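Internalin (Listeria monocytogenes serotype 4b, PDB 4FMZ) belongs to the leucine-rich repeat internalins and probably helps Listeria adhere to and invade host cells. Local coordinates at residues Gly24-Ala27 against Ser33-Asp36; Gln60-Leu65 against Leu71-Asn76; Thr212-Val217 against Leu226-Asn231; Ser281-Leu286 against Leu292-Asn297. All blocks are in the same frame, centred on the assembly; numbering follows the deposited sequence. Where two conformers were deposited one is given.

Contact 1 of 4, residues Gly24-Ala27 against Ser33-Asp36; sequences GIRA and SVTD
Arg26, on helix 19-29 of the small helical domain that caps the N-terminal end of the internalin repeats, lies against Ser33 and Val34 where the chain folds back in a type I beta turn running from Ser33 to Asp36. Its CB starts toward the turn and meets the methyl CG1 of Val34, with Arg26 CB 4.1 Å from Val34 CG1. The next carbon is placed by the first torsion, which sets CG opposite the backbone nitrogen (chi1 -176°) and carries it to the backbone of the turn: Arg26 CG is 3.7 Å from Ser33 C. CD continues alongside the same residue, and Arg26 CD lies 3.8 Å from Ser33 CA. Bends at chi2 and chi3 then take the head group off the turn. NH2 forms a salt bridge with Glu23 one helical turn back, while NH1 gives a hydrogen bond to the carbonyl O of Lys31. Arginine suits this place because its methylenes supply apolar packing and its guanidinium group can join the helix to the chain leaving it.

The turn has its own bracing. Asp36 N donates to Ser33 O at 3.1 Å, the bond that closes it, and the hydroxyls Ser33 OG and Thr35 OG1 share a hydrogen bond of 2.8 Å. Asp36 reaches back across its mouth, where Ser33 N donates to Asp36 OD2 at 3.0 Å, arriving from well above the carboxylate plane, 67° out of it.

Contact 2 of 4, residues Gln60-Leu65 against Leu71-Asn76; sequences QGIEYL and LNLNGN
The peptide carbonyl of Leu73, a residue whose side chain packs toward Ile62, is met by the flat amide of Asn76. Asn76 ND2 lies 3.0 Å from Leu73 O and comes from above the carbonyl plane, 69° out of it, whereas that oxygen sits nearly in the plane of the Asn76 amide. The two planes stand nearly at right angles. ND2 also donates to Val51 O, and at the other end of the amide OD1 accepts from Val56 N. Asparagine suits this buried corner because one side chain supplies both a donor and an acceptor to backbone groups. A second amide, that of Asn72, forms an Asx turn: its OD1 receives Asn74 N at 3.0 Å nearly along the C=O axis, and Asn74 ND2 at 2.8 Å from above the carbonyl plane.

Inside, the contact is wholly aliphatic. Ile62 and Leu71 reach toward each other tip to tip, and Ile62 CD1 is 3.8 Å from Leu71 CD2 and equally close to its CD1, so this methyl sits against both branches of the leucine fork. Ile62 CD1 also approaches Leu73 CD1 at 4.4 Å. Just before Ile62, Gly61 takes a positive phi of 106°, where a CB would press on the carbonyl of Gln60; its N donates to Glu63 OE1 at 2.8 Å. The short 3-10 segment 62-64 faces the following strand, 70-72, across a core of leucine and isoleucine, as in the solenoid of leucine-rich repeat proteins.

Contact 3 of 4, residues Thr212-Val217 against Leu226-Asn231; sequences TDITPV and LKIGNN
Ile228, which meets Ile214 across the core, has a carbonyl oxygen gripped by two asparagine amides: Asn231 ND2 donates to Ile228 O at 3.0 Å, and Asn253 ND2, from the next turn of the coil, donates to it as well. The Asn231 amide comes from above the carbonyl plane, 68° out of it, and its OD1 accepts from Ile211 N.

Opposite, Asp213 opens an Asx turn. Its OD1 takes Thr215 OG1 at 2.6 Å on the syn lone pair and Thr215 N at 2.9 Å from above the carboxylate plane. An aspartate two residues ahead of a threonine suits the spot, since one carboxylate oxygen holds both hydroxyl and backbone of Thr215 where helical backbone angles begin.

Between these polar edges the coil is filled by branched aliphatic chains. Ile214 and Ile228 cross obliquely, Ile214 CG2 lying 4.0 Å from Ile228 CD1. Beside them Val217 CG1 approaches Leu226 CD2 at 4.2 Å. On strand 225-227, Lys227 points away from this core and forms a cation-pi contact with Trp247. The two sides therefore adhere by methyl packing, while hydrogen bonds fix the backbone shape that presents those methyls.

Contact 4 of 4, residues Ser281-Leu286 against Leu292-Asn297; sequences SVLNNL and LFLNNN. With EDO (1,2-ethanediol), chain H.
Two different first torsions bring Leu283 and Leu292 together. Leu283 has CG opposite its carbonyl carbon (chi1 -60°) and extends from the 3-10 segment 281-285 into the core; Leu292 has CG opposite its backbone nitrogen (chi1 177°) and rises from strand 291-293 to meet it. The pair approach tip to tip, Leu283 CD1 lying 3.8 Å from Leu292 CD2. The same methyl of Leu283 also reaches a second leucine end-on, with Leu283 CD1 4.0 Å from Leu294 CD1. Leucine suits this buried layer: Leu283 CA and Leu292 CA are 10.0 Å apart, a gap that two leucine side chains meeting end to end can span.

This is the interior of the leucine-rich repeat solenoid, between the 3-10 segment on the convex side and the strand that follows it, and Leu270 touches both Leu283 and Leu292. The bend after the strand is pinned by Asn297, whose ND2 donates to Leu294 O at 3.1 Å and also to Val272 O, while its OD1 accepts from Ile277 N. Across the core, Leu286 N closes the 3-10 turn on Leu283 O at 2.9 Å.

On the outward side, Asn295 ND2 donates to Asn296 OD1 at 3.1 Å, in the carbonyl plane and on a lone pair. Asn295 ND2 also donates at 3.0 Å to O1 of an ethanediol, probably from the crystallisation liquor, which Ser274 OG and Asn271 OD1 bind as well.

Overall arrangement
The four contacts follow one another along the chain, each closing before the next opens. Contact 1 belongs to the N-terminal helical cap and touches contact 2, where Ile25 CD1 lies 3.9 Å from Leu65 CD2; their centres are 14 Å apart, so the cap packs directly on the start of the solenoid. Contacts 2, 3 and 4 repeat one design, joining strands 70-72, 225-227 and 291-293 of the parallel strand array to the segments across the coil. Contacts 3 and 4 lie with centres 18 Å apart, whereas those of contacts 1 and 4 are 61 Å apart, on opposite sides of the chain's centre: an elongated, curved solenoid built from stacked coils.

Contact 1 of 4, residues Gly24-Ala27 against Ser33-Asp36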
loop_
_atom_site.group_PDB
_atom_site.type_symbol
_atom_site.label_atom_id
_atom_site.label_comp_id
_atom_site.label_asym_id
_atom_site.label_seq_id
_atom_site.Cartn_x
_atom_site.Cartn_y
_atom_site.Cartn_z
ATOM N N GLY A 24 -7.488 1.579 -28.920
ATOM C CA GLY A 24 -6.145 1.540 -28.350
ATOM C C GLY A 24 -5.123 0.898 -29.262
ATOM O O GLY A 24 -3.966 1.331 -29.296
ATOM N N ILE A 25 -5.541 -0.162 -29.992
ATOM C CA ILE A 25 -4.706 -0.852 -30.981
ATOM C C ILE A 25 -4.443 0.108 -32.155
ATOM O O ILE A 25 -3.295 0.243 -32.583
ATOM C CB ILE A 25 -5.340 -2.211 -31.436
ATOM C CG1 ILE A 25 -5.470 -3.206 -30.244
ATOM C CG2 ILE A 25 -4.554 -2.858 -32.594
ATOM C CD1 ILE A 25 -4.145 -3.684 -29.574
ATOM N N ARG A 26 -5.505 0.782 -32.658
ATOM C CA ARG A 26 -5.409 1.774 -33.738
ATOM C C ARG A 26 -4.421 2.879 -33.355
ATOM O O ARG A 26 -3.524 3.184 -34.140
ATOM C CB ARG A 26 -6.792 2.382 -34.050
ATOM C CG ARG A 26 -6.768 3.355 -35.240
ATOM C CD ARG A 26 -7.674 4.576 -35.081
ATOM N NE ARG A 26 -7.446 5.373 -33.862
ATOM C CZ ARG A 26 -6.466 6.261 -33.680
ATOM N NH1 ARG A 26 -5.550 6.451 -34.618
ATOM N NH2 ARG A 26 -6.391 6.954 -32.555
ATOM N N ALA A 27 -4.556 3.424 -32.120
ATOM C CA ALA A 27 -3.713 4.504 -31.609
ATOM C C ALA A 27 -2.250 4.088 -31.459
ATOM O O ALA A 27 -1.380 4.852 -31.881
ATOM C CB ALA A 27 -4.248 5.020 -30.282
ATOM N N SER A 33 -7.919 4.313 -38.881
ATOM C CA SER A 33 -9.232 3.844 -38.430
ATOM C C SER A 33 -9.169 2.437 -37.833
ATOM O O SER A 33 -8.260 1.676 -38.152
ATOM C CB SER A 33 -10.189 3.842 -39.628
ATOM O OG SER A 33 -11.416 3.165 -39.406
ATOM N N VAL A 34 -10.175 2.075 -37.008
ATOM C CA VAL A 34 -10.311 0.726 -36.425
ATOM C C VAL A 34 -10.718 -0.280 -37.529
ATOM O O VAL A 34 -10.657 -1.488 -37.313
ATOM C CB VAL A 34 -11.290 0.673 -35.213
ATOM C CG1 VAL A 34 -10.761 1.501 -34.038
ATOM C CG2 VAL A 34 -12.712 1.104 -35.604
ATOM N N THR A 35 -11.129 0.216 -38.710
ATOM C CA THR A 35 -11.478 -0.663 -39.841
ATOM C C THR A 35 -10.215 -1.051 -40.630
ATOM O O THR A 35 -10.290 -1.924 -41.502
ATOM C CB THR A 35 -12.531 -0.021 -40.768
ATOM O OG1 THR A 35 -12.000 1.168 -41.347
ATOM C CG2 THR A 35 -13.850 0.275 -40.064
ATOM N N ASP A 36 -9.061 -0.413 -40.332
ATOM C CA ASP A 36 -7.794 -0.681 -41.021
ATOM C C ASP A 36 -7.251 -2.072 -40.713
ATOM O O ASP A 36 -7.331 -2.544 -39.574
ATOM C CB ASP A 36 -6.728 0.368 -40.659
ATOM C CG ASP A 36 -6.981 1.755 -41.209
ATOM O OD1 ASP A 36 -7.842 1.896 -42.114
ATOM O OD2 ASP A 36 -6.293 2.697 -40.771
#

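Contact 2 of 4, residues Gln60-Leu65 against Leu71-Asn76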
loop_
_atom_site.group_PDB
_atom_site.type_symbol
_atom_site.label_atom_id
_atom_site.label_comp_id
_atom_site.label_asym_id
_atom_site.label_seq_id
_atom_site.Cartn_x
_atom_site.Cartn_y
_atom_site.Cartn_z
ATOM N N GLN A 60 -10.945 -9.785 -25.876
ATOM C CA GLN A 60 -10.807 -10.741 -26.982
ATOM C C GLN A 60 -9.986 -10.086 -28.096
ATOM O O GLN A 60 -10.212 -8.907 -28.418
ATOM C CB GLN A 60 -12.179 -11.223 -27.496
ATOM C CG GLN A 60 -12.895 -12.139 -26.493
ATOM C CD GLN A 60 -14.375 -12.244 -26.763
ATOM O OE1 GLN A 60 -15.124 -11.269 -26.691
ATOM N NE2 GLN A 60 -14.833 -13.441 -27.077
ATOM N N GLY A 61 -8.997 -10.828 -28.597
ATOM C CA GLY A 61 -8.058 -10.388 -29.629
ATOM C C GLY A 61 -6.680 -10.079 -29.088
ATOM O O GLY A 61 -5.698 -10.180 -29.830
ATOM N N ILE A 62 -6.581 -9.713 -27.779
ATOM C CA ILE A 62 -5.299 -9.376 -27.138
ATOM C C ILE A 62 -4.320 -10.560 -27.181
ATOM O O ILE A 62 -3.106 -10.341 -27.139
ATOM C CB ILE A 62 -5.474 -8.812 -25.701
ATOM C CG1 ILE A 62 -4.331 -7.824 -25.379
ATOM C CG2 ILE A 62 -5.618 -9.928 -24.624
ATOM C CD1 ILE A 62 -4.615 -6.849 -24.270
ATOM N N GLU A 63 -4.849 -11.791 -27.337
ATOM C CA GLU A 63 -4.034 -12.999 -27.435
ATOM C C GLU A 63 -3.058 -12.955 -28.651
ATOM O O GLU A 63 -2.098 -13.721 -28.642
ATOM C CB GLU A 63 -4.901 -14.282 -27.447
ATOM C CG GLU A 63 -5.825 -14.451 -28.646
ATOM C CD GLU A 63 -7.167 -13.738 -28.637
ATOM O OE1 GLU A 63 -7.434 -12.954 -27.698
ATOM O OE2 GLU A 63 -7.948 -13.953 -29.594
ATOM N N TYR A 64 -3.255 -12.031 -29.644
ATOM C CA TYR A 64 -2.360 -11.874 -30.810
ATOM C C TYR A 64 -1.124 -11.011 -30.530
ATOM O O TYR A 64 -0.170 -10.999 -31.330
ATOM C CB TYR A 64 -3.106 -11.277 -31.997
ATOM C CG TYR A 64 -4.088 -12.246 -32.600
ATOM C CD1 TYR A 64 -3.651 -13.331 -33.360
ATOM C CD2 TYR A 64 -5.455 -12.094 -32.400
ATOM C CE1 TYR A 64 -4.554 -14.205 -33.953
ATOM C CE2 TYR A 64 -6.368 -12.967 -32.976
ATOM C CZ TYR A 64 -5.909 -14.018 -33.757
ATOM O OH TYR A 64 -6.786 -14.907 -34.296
ATOM N N LEU A 65 -1.143 -10.296 -29.396
ATOM C CA LEU A 65 -0.025 -9.458 -28.976
ATOM C C LEU A 65 0.969 -10.342 -28.213
ATOM O O LEU A 65 1.220 -10.127 -27.031
ATOM C CB LEU A 65 -0.557 -8.283 -28.118
ATOM C CG LEU A 65 -1.009 -7.021 -28.871
ATOM C CD1 LEU A 65 -2.131 -7.307 -29.871
ATOM C CD2 LEU A 65 -1.469 -5.971 -27.915
ATOM N N LEU A 71 1.245 -4.175 -19.968
ATOM C CA LEU A 71 -0.153 -3.968 -20.288
ATOM C C LEU A 71 -0.854 -3.264 -19.155
ATOM O O LEU A 71 -0.876 -3.776 -18.033
ATOM C CB LEU A 71 -0.837 -5.316 -20.602
ATOM C CG LEU A 71 -2.349 -5.254 -20.848
ATOM C CD1 LEU A 71 -2.686 -4.454 -22.105
ATOM C CD2 LEU A 71 -2.925 -6.633 -20.926
ATOM N N ASN A 72 -1.433 -2.090 -19.453
ATOM C CA ASN A 72 -2.174 -1.298 -18.487
ATOM C C ASN A 72 -3.633 -1.145 -18.952
ATOM O O ASN A 72 -3.924 -0.393 -19.888
ATOM C CB ASN A 72 -1.500 0.066 -18.268
ATOM C CG ASN A 72 -2.233 0.990 -17.330
ATOM O OD1 ASN A 72 -3.331 0.710 -16.841
ATOM N ND2 ASN A 72 -1.658 2.153 -17.107
ATOM N N LEU A 73 -4.541 -1.845 -18.266
ATOM C CA LEU A 73 -5.971 -1.794 -18.554
ATOM C C LEU A 73 -6.744 -1.323 -17.312
ATOM O O LEU A 73 -7.889 -1.738 -17.075
ATOM C CB LEU A 73 -6.482 -3.151 -19.043
ATOM C CG LEU A 73 -5.979 -3.620 -20.412
ATOM C CD1 LEU A 73 -6.358 -5.046 -20.647
ATOM C CD2 LEU A 73 -6.530 -2.736 -21.557
ATOM N N ASN A 74 -6.129 -0.391 -16.567
ATOM C CA ASN A 74 -6.705 0.255 -15.380
ATOM C C ASN A 74 -8.004 0.947 -15.702
ATOM O O ASN A 74 -8.103 1.562 -16.767
ATOM C CB ASN A 74 -5.755 1.347 -14.871
ATOM C CG ASN A 74 -4.833 0.950 -13.783
ATOM O OD1 ASN A 74 -5.257 0.646 -12.666
ATOM N ND2 ASN A 74 -3.546 1.063 -14.057
ATOM N N GLY A 75 -8.961 0.891 -14.778
ATOM C CA GLY A 75 -10.223 1.617 -14.894
ATOM C C GLY A 75 -11.108 1.358 -16.100
ATOM O O GLY A 75 -11.513 2.306 -16.771
ATOM N N ASN A 76 -11.454 0.094 -16.372
ATOM C CA ASN A 76 -12.377 -0.252 -17.458
ATOM C C ASN A 76 -13.551 -1.066 -16.864
ATOM O O ASN A 76 -13.869 -0.882 -15.685
ATOM C CB ASN A 76 -11.644 -0.998 -18.585
ATOM C CG ASN A 76 -10.724 -0.112 -19.368
ATOM O OD1 ASN A 76 -11.166 0.766 -20.097
ATOM N ND2 ASN A 76 -9.426 -0.306 -19.223
#

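Contact 3 of 4, residues Thr212-Val217 against Leu226-Asn231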
loop_
_atom_site.group_PDB
_atom_site.type_symbol
_atom_site.label_atom_id
_atom_site.label_comp_id
_atom_site.label_asym_id
_atom_site.label_seq_id
_atom_site.Cartn_x
_atom_site.Cartn_y
_atom_site.Cartn_z
ATOM N N THR A 212 -3.398 -5.817 18.954
ATOM C CA THR A 212 -3.187 -5.526 20.379
ATOM C C THR A 212 -1.703 -5.519 20.764
ATOM O O THR A 212 -1.350 -4.967 21.810
ATOM C CB THR A 212 -3.927 -6.564 21.269
ATOM O OG1 THR A 212 -3.488 -7.882 20.935
ATOM C CG2 THR A 212 -5.436 -6.490 21.136
ATOM N N ASP A 213 -0.858 -6.207 19.980
ATOM C CA ASP A 213 0.549 -6.404 20.296
ATOM C C ASP A 213 1.458 -6.130 19.091
ATOM O O ASP A 213 1.296 -6.753 18.040
ATOM C CB ASP A 213 0.730 -7.853 20.796
ATOM C CG ASP A 213 2.116 -8.293 21.244
ATOM O OD1 ASP A 213 3.030 -7.443 21.286
ATOM O OD2 ASP A 213 2.276 -9.484 21.576
ATOM N N ILE A 214 2.450 -5.232 19.275
ATOM C CA ILE A 214 3.406 -4.896 18.225
ATOM C C ILE A 214 4.821 -5.463 18.510
ATOM O O ILE A 214 5.785 -4.988 17.912
ATOM C CB ILE A 214 3.444 -3.375 17.910
ATOM C CG1 ILE A 214 3.668 -2.503 19.176
ATOM C CG2 ILE A 214 2.196 -2.967 17.125
ATOM C CD1 ILE A 214 4.208 -1.092 18.896
ATOM N N THR A 215 4.933 -6.523 19.350
ATOM C CA THR A 215 6.209 -7.197 19.626
ATOM C C THR A 215 6.964 -7.560 18.299
ATOM O O THR A 215 8.152 -7.224 18.222
ATOM C CB THR A 215 5.991 -8.436 20.514
ATOM O OG1 THR A 215 5.558 -7.982 21.796
ATOM C CG2 THR A 215 7.240 -9.281 20.687
ATOM N N PRO A 216 6.325 -8.133 17.228
ATOM C CA PRO A 216 7.097 -8.470 16.009
ATOM C C PRO A 216 7.803 -7.290 15.332
ATOM O O PRO A 216 8.793 -7.511 14.637
ATOM C CB PRO A 216 6.043 -9.061 15.067
ATOM C CG PRO A 216 4.749 -8.606 15.614
ATOM C CD PRO A 216 4.935 -8.619 17.092
ATOM N N VAL A 217 7.332 -6.055 15.558
ATOM C CA VAL A 217 7.891 -4.841 14.946
ATOM C C VAL A 217 9.346 -4.597 15.460
ATOM O O VAL A 217 10.152 -4.035 14.715
ATOM C CB VAL A 217 6.951 -3.613 15.149
ATOM C CG1 VAL A 217 7.527 -2.351 14.527
ATOM C CG2 VAL A 217 5.560 -3.896 14.579
ATOM N N LEU A 226 6.164 3.926 10.215
ATOM C CA LEU A 226 5.164 3.038 10.788
ATOM C C LEU A 226 3.874 3.815 10.976
ATOM O O LEU A 226 3.872 4.841 11.647
ATOM C CB LEU A 226 5.652 2.413 12.130
ATOM C CG LEU A 226 4.644 1.531 12.905
ATOM C CD1 LEU A 226 4.347 0.232 12.168
ATOM C CD2 LEU A 226 5.183 1.175 14.268
ATOM N N LYS A 227 2.797 3.340 10.345
ATOM C CA LYS A 227 1.450 3.910 10.418
ATOM C C LYS A 227 0.536 2.791 10.892
ATOM O O LYS A 227 0.315 1.827 10.168
ATOM C CB LYS A 227 1.000 4.490 9.056
ATOM C CG LYS A 227 1.926 5.564 8.473
ATOM C CD LYS A 227 1.366 6.117 7.158
ATOM C CE LYS A 227 2.250 7.184 6.564
ATOM N NZ LYS A 227 3.495 6.634 5.953
ATOM N N ILE A 228 0.078 2.860 12.144
ATOM C CA ILE A 228 -0.713 1.772 12.709
ATOM C C ILE A 228 -1.771 2.344 13.698
ATOM O O ILE A 228 -2.065 1.752 14.739
ATOM C CB ILE A 228 0.278 0.724 13.328
ATOM C CG1 ILE A 228 -0.351 -0.675 13.522
ATOM C CG2 ILE A 228 1.056 1.244 14.554
ATOM C CD1 ILE A 228 0.684 -1.865 13.637
ATOM N N GLY A 229 -2.382 3.470 13.303
ATOM C CA GLY A 229 -3.469 4.091 14.047
ATOM C C GLY A 229 -4.716 3.219 14.034
ATOM O O GLY A 229 -4.806 2.286 13.229
ATOM N N ASN A 230 -5.689 3.510 14.905
ATOM C CA ASN A 230 -6.938 2.744 15.039
ATOM C C ASN A 230 -6.690 1.238 15.183
ATOM O O ASN A 230 -7.064 0.428 14.322
ATOM C CB ASN A 230 -7.972 2.980 13.942
ATOM C CG ASN A 230 -9.371 2.815 14.566
ATOM O OD1 ASN A 230 -9.682 1.839 15.268
ATOM N ND2 ASN A 230 -10.244 3.770 14.395
ATOM N N ASN A 231 -6.051 0.881 16.277
ATOM C CA ASN A 231 -5.803 -0.495 16.654
ATOM C C ASN A 231 -6.059 -0.572 18.162
ATOM O O ASN A 231 -6.729 0.316 18.706
ATOM C CB ASN A 231 -4.401 -0.932 16.234
ATOM C CG ASN A 231 -4.356 -1.353 14.791
ATOM O OD1 ASN A 231 -4.898 -2.386 14.426
ATOM N ND2 ASN A 231 -3.772 -0.542 13.929
#

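Contact 4 of 4, residues Ser281-Leu286 against Leu292-Asn297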
loop_
_atom_site.group_PDB
_atom_site.type_symbol
_atom_site.label_atom_id
_atom_site.label_comp_id
_atom_site.label_asym_id
_atom_site.label_seq_id
_atom_site.Cartn_x
_atom_site.Cartn_y
_atom_site.Cartn_z
ATOM N N SER A 281 7.657 13.956 29.098
ATOM C CA SER A 281 9.006 14.437 29.424
ATOM C C SER A 281 10.091 13.842 28.500
ATOM O O SER A 281 11.081 14.523 28.231
ATOM C CB SER A 281 9.348 14.196 30.893
ATOM O OG SER A 281 9.129 12.848 31.256
ATOM N N VAL A 282 9.873 12.635 27.942
ATOM C CA VAL A 282 10.833 12.006 27.011
ATOM C C VAL A 282 10.974 12.805 25.682
ATOM O O VAL A 282 11.973 12.630 24.979
ATOM C CB VAL A 282 10.534 10.505 26.720
ATOM C CG1 VAL A 282 10.766 9.649 27.965
ATOM C CG2 VAL A 282 9.121 10.301 26.158
ATOM N N LEU A 283 10.004 13.690 25.350
ATOM C CA LEU A 283 10.076 14.460 24.106
ATOM C C LEU A 283 11.229 15.480 24.090
ATOM O O LEU A 283 11.627 15.888 23.000
ATOM C CB LEU A 283 8.743 15.159 23.765
ATOM C CG LEU A 283 7.511 14.256 23.571
ATOM C CD1 LEU A 283 6.295 15.081 23.146
ATOM C CD2 LEU A 283 7.787 13.109 22.581
ATOM N N ASN A 284 11.808 15.845 25.253
ATOM C CA ASN A 284 12.926 16.803 25.272
ATOM C C ASN A 284 14.131 16.287 24.451
ATOM O O ASN A 284 14.926 17.105 23.972
ATOM C CB ASN A 284 13.353 17.151 26.701
ATOM C CG ASN A 284 14.232 16.127 27.374
ATOM O OD1 ASN A 284 15.384 16.409 27.717
ATOM N ND2 ASN A 284 13.723 14.916 27.565
ATOM N N ASN A 285 14.242 14.944 24.279
ATOM C CA ASN A 285 15.311 14.295 23.512
ATOM C C ASN A 285 15.005 14.265 22.006
ATOM O O ASN A 285 15.897 13.980 21.205
ATOM C CB ASN A 285 15.534 12.859 24.009
ATOM C CG ASN A 285 15.680 12.716 25.501
ATOM O OD1 ASN A 285 14.855 12.080 26.163
ATOM N ND2 ASN A 285 16.728 13.304 26.064
ATOM N N LEU A 286 13.748 14.548 21.605
ATOM C CA LEU A 286 13.357 14.476 20.189
ATOM C C LEU A 286 13.254 15.860 19.540
ATOM O O LEU A 286 12.263 16.181 18.887
ATOM C CB LEU A 286 12.047 13.685 20.012
ATOM C CG LEU A 286 11.899 12.337 20.742
ATOM C CD1 LEU A 286 10.602 11.664 20.341
ATOM C CD2 LEU A 286 13.075 11.409 20.481
ATOM N N LEU A 292 3.889 17.119 15.502
ATOM C CA LEU A 292 3.550 16.433 16.740
ATOM C C LEU A 292 2.067 16.519 16.988
ATOM O O LEU A 292 1.518 17.617 17.090
ATOM C CB LEU A 292 4.353 17.048 17.906
ATOM C CG LEU A 292 4.120 16.538 19.334
ATOM C CD1 LEU A 292 4.436 15.043 19.465
ATOM C CD2 LEU A 292 4.984 17.297 20.291
ATOM N N PHE A 293 1.408 15.356 17.077
ATOM C CA PHE A 293 -0.038 15.293 17.314
ATOM C C PHE A 293 -0.289 14.660 18.684
ATOM O O PHE A 293 -0.072 13.457 18.877
ATOM C CB PHE A 293 -0.747 14.530 16.187
ATOM C CG PHE A 293 -0.541 15.154 14.820
ATOM C CD1 PHE A 293 0.542 14.795 14.029
ATOM C CD2 PHE A 293 -1.401 16.136 14.350
ATOM C CE1 PHE A 293 0.753 15.397 12.785
ATOM C CE2 PHE A 293 -1.188 16.743 13.104
ATOM C CZ PHE A 293 -0.122 16.361 12.325
ATOM N N LEU A 294 -0.704 15.500 19.644
ATOM C CA LEU A 294 -0.952 15.114 21.030
ATOM C C LEU A 294 -2.381 15.432 21.484
ATOM O O LEU A 294 -2.669 15.337 22.673
ATOM C CB LEU A 294 0.065 15.806 21.961
ATOM C CG LEU A 294 1.430 15.114 22.099
ATOM C CD1 LEU A 294 2.442 16.054 22.712
ATOM C CD2 LEU A 294 1.333 13.858 22.948
ATOM N N ASN A 295 -3.274 15.793 20.545
ATOM C CA ASN A 295 -4.689 16.089 20.808
ATOM C C ASN A 295 -5.374 14.864 21.424
ATOM O O ASN A 295 -4.948 13.741 21.158
ATOM C CB ASN A 295 -5.403 16.477 19.492
ATOM C CG ASN A 295 -5.225 15.432 18.413
ATOM O OD1 ASN A 295 -4.138 15.285 17.834
ATOM N ND2 ASN A 295 -6.235 14.590 18.233
ATOM N N ASN A 296 -6.438 15.079 22.223
ATOM C CA ASN A 296 -7.241 14.002 22.831
ATOM C C ASN A 296 -6.391 13.022 23.661
ATOM O O ASN A 296 -6.405 11.806 23.462
ATOM C CB ASN A 296 -8.054 13.275 21.750
ATOM C CG ASN A 296 -9.024 14.216 21.091
ATOM O OD1 ASN A 296 -8.718 14.826 20.076
ATOM N ND2 ASN A 296 -10.156 14.464 21.724
ATOM N N ASN A 297 -5.639 13.596 24.588
ATOM C CA ASN A 297 -4.811 12.861 25.536
ATOM C C ASN A 297 -5.149 13.400 26.916
ATOM O O ASN A 297 -6.218 13.989 27.066
ATOM C CB ASN A 297 -3.321 12.963 25.162
ATOM C CG ASN A 297 -2.943 11.907 24.171
ATOM O OD1 ASN A 297 -2.922 10.725 24.507
ATOM N ND2 ASN A 297 -2.703 12.294 22.913
HETATM C C1 EDO H . -6.469 10.835 16.086
HETATM O O1 EDO H . -6.579 11.898 17.023
HETATM C C2 EDO H . -4.986 10.641 15.702
HETATM O O2 EDO H . -4.427 11.917 15.458
#